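Local coordinates for protein probable transcriptional regulator (Pseudomonas aeruginosa PAO1, PDB 2GEN) that probably binds DNA through a helix-turn-helix motif and regulates transcription, as other members of the TetR family do, at residues W94-P99 with V175-C180. Numbering follows the deposited sequence.
Sequences WVVANP and VALADC
A small apolar contact joins Val95 and Val96, in the last turn of helix 80-97, to Leu177 and Ala178 in the loop that leads from helix 150-169 to helix 181-192. No hydrogen bond crosses it, and it buries 153 Å². Val96 and Leu177 contribute about equally, and more than Val95 and Ala178. With CG anti to the backbone N (chi1 -171°), the Leu177 side chain reaches across to the two valines. Of its two methyls, CD2 makes the contacts with them: it lies 3.6 Å from CG1 of Val95 and 4.1 Å from CG2 of Val96. Val95 and Leu177 cross at about a right angle, whereas Val96 and Leu177 run past each other in opposite directions. The chain has helices and loops but no strand, and the contact lies in the helical C-terminal domain, which in TetR-family proteins typically carries dimerisation and ligand binding, and probably does here. Trp168 of helix 150-169 touches both Val95 and Leu177. Val96 is nearer the surface; its CG2 rests 3.9 Å from the backbone N of Ala178 and 4.2 Å from its CB. At the end of helix 80-97, ND2 of Asn98 donates to O of Trp94 (3.0 Å).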
loop_
_atom_site.group_PDB
_atom_site.type_symbol
_atom_site.label_atom_id
_atom_site.label_comp_id
_atom_site.label_asym_id
_atom_site.label_seq_id
_atom_site.Cartn_x
_atom_site.Cartn_y
_atom_site.Cartn_z
ATOM N N TRP A 94 -2.260 5.242 15.701
ATOM C CA TRP A 94 -0.974 5.862 15.470
ATOM C C TRP A 94 -1.028 6.802 14.229
ATOM O O TRP A 94 -0.515 7.943 14.265
ATOM C CB TRP A 94 0.143 4.801 15.347
ATOM C CG TRP A 94 1.508 5.466 15.268
ATOM C CD1 TRP A 94 2.341 5.830 16.335
ATOM C CD2 TRP A 94 2.167 5.879 14.087
ATOM N NE1 TRP A 94 3.487 6.431 15.839
ATOM C CE2 TRP A 94 3.408 6.467 14.472
ATOM C CE3 TRP A 94 1.849 5.799 12.724
ATOM C CZ2 TRP A 94 4.318 6.985 13.522
ATOM C CZ3 TRP A 94 2.773 6.300 11.782
ATOM C CH2 TRP A 94 3.975 6.884 12.205
ATOM N N VAL A 95 -1.698 6.344 13.164
ATOM C CA VAL A 95 -1.825 7.164 11.953
ATOM C C VAL A 95 -2.657 8.424 12.270
ATOM O O VAL A 95 -2.269 9.523 11.867
ATOM C CB VAL A 95 -2.470 6.369 10.834
ATOM C CG1 VAL A 95 -2.947 7.303 9.684
ATOM C CG2 VAL A 95 -1.494 5.258 10.369
ATOM N N VAL A 96 -3.772 8.251 12.969
ATOM C CA VAL A 96 -4.679 9.404 13.258
ATOM C C VAL A 96 -3.916 10.481 14.086
ATOM O O VAL A 96 -4.106 11.684 13.867
ATOM C CB VAL A 96 -5.977 8.962 13.954
ATOM C CG1 VAL A 96 -6.739 10.209 14.508
ATOM C CG2 VAL A 96 -6.856 8.190 12.970
ATOM N N ALA A 97 -3.085 10.022 15.022
ATOM C CA ALA A 97 -2.262 10.858 15.917
ATOM C C ALA A 97 -1.051 11.471 15.221
ATOM O O ALA A 97 -0.523 12.518 15.652
ATOM C CB ALA A 97 -1.790 10.050 17.086
ATOM N N ASN A 98 -0.592 10.796 14.170
ATOM C CA ASN A 98 0.661 11.142 13.478
ATOM C C ASN A 98 0.519 11.120 11.939
ATOM O O ASN A 98 1.252 10.391 11.275
ATOM C CB ASN A 98 1.828 10.227 13.929
ATOM C CG ASN A 98 2.044 10.189 15.434
ATOM O OD1 ASN A 98 2.798 10.998 15.981
ATOM N ND2 ASN A 98 1.408 9.229 16.124
ATOM N N PRO A 99 -0.414 11.895 11.372
ATOM C CA PRO A 99 -0.663 11.723 9.947
ATOM C C PRO A 99 0.530 12.069 9.061
ATOM O O PRO A 99 0.786 11.369 8.061
ATOM C CB PRO A 99 -1.864 12.633 9.671
ATOM C CG PRO A 99 -1.889 13.590 10.804
ATOM C CD PRO A 99 -1.356 12.870 11.979
ATOM N N VAL A 175 -14.608 9.186 4.140
ATOM C CA VAL A 175 -14.771 8.834 5.565
ATOM C C VAL A 175 -13.628 9.351 6.437
ATOM O O VAL A 175 -12.536 9.581 5.940
ATOM C CB VAL A 175 -14.911 7.288 5.822
ATOM C CG1 VAL A 175 -16.358 6.907 6.022
ATOM C CG2 VAL A 175 -14.258 6.469 4.755
ATOM N N ALA A 176 -13.898 9.572 7.725
ATOM C CA ALA A 176 -12.841 9.905 8.678
ATOM C C ALA A 176 -12.195 8.568 9.073
ATOM O O ALA A 176 -12.913 7.630 9.449
ATOM C CB ALA A 176 -13.418 10.602 9.894
ATOM N N LEU A 177 -10.876 8.458 8.928
ATOM C CA LEU A 177 -10.163 7.224 9.357
ATOM C C LEU A 177 -10.530 6.751 10.769
ATOM O O LEU A 177 -10.803 5.554 10.927
ATOM C CB LEU A 177 -8.634 7.338 9.199
ATOM C CG LEU A 177 -7.839 6.033 9.409
ATOM C CD1 LEU A 177 -8.244 4.935 8.418
ATOM C CD2 LEU A 177 -6.332 6.275 9.341
ATOM N N ALA A 178 -10.576 7.656 11.768
ATOM C CA ALA A 178 -10.986 7.292 13.128
ATOM C C ALA A 178 -12.386 6.703 13.171
ATOM O O ALA A 178 -12.651 5.847 13.997
ATOM C CB ALA A 178 -10.885 8.497 14.107
ATOM N N ASP A 179 -13.281 7.129 12.263
ATOM C CA ASP A 179 -14.651 6.608 12.258
ATOM C C ASP A 179 -14.724 5.180 11.713
ATOM O O ASP A 179 -15.773 4.576 11.752
ATOM C CB ASP A 179 -15.610 7.492 11.417
ATOM C CG ASP A 179 -16.080 8.761 12.143
ATOM O OD1 ASP A 179 -15.946 8.844 13.385
ATOM O OD2 ASP A 179 -16.606 9.676 11.429
ATOM N N CYS A 180 -13.627 4.647 11.172
ATOM C CA CYS A 180 -13.651 3.262 10.681
ATOM C C CYS A 180 -12.827 2.343 11.595
ATOM O O CYS A 180 -12.664 1.173 11.290
ATOM C CB CYS A 180 -13.058 3.181 9.291
ATOM S SG CYS A 180 -13.992 4.192 8.094
#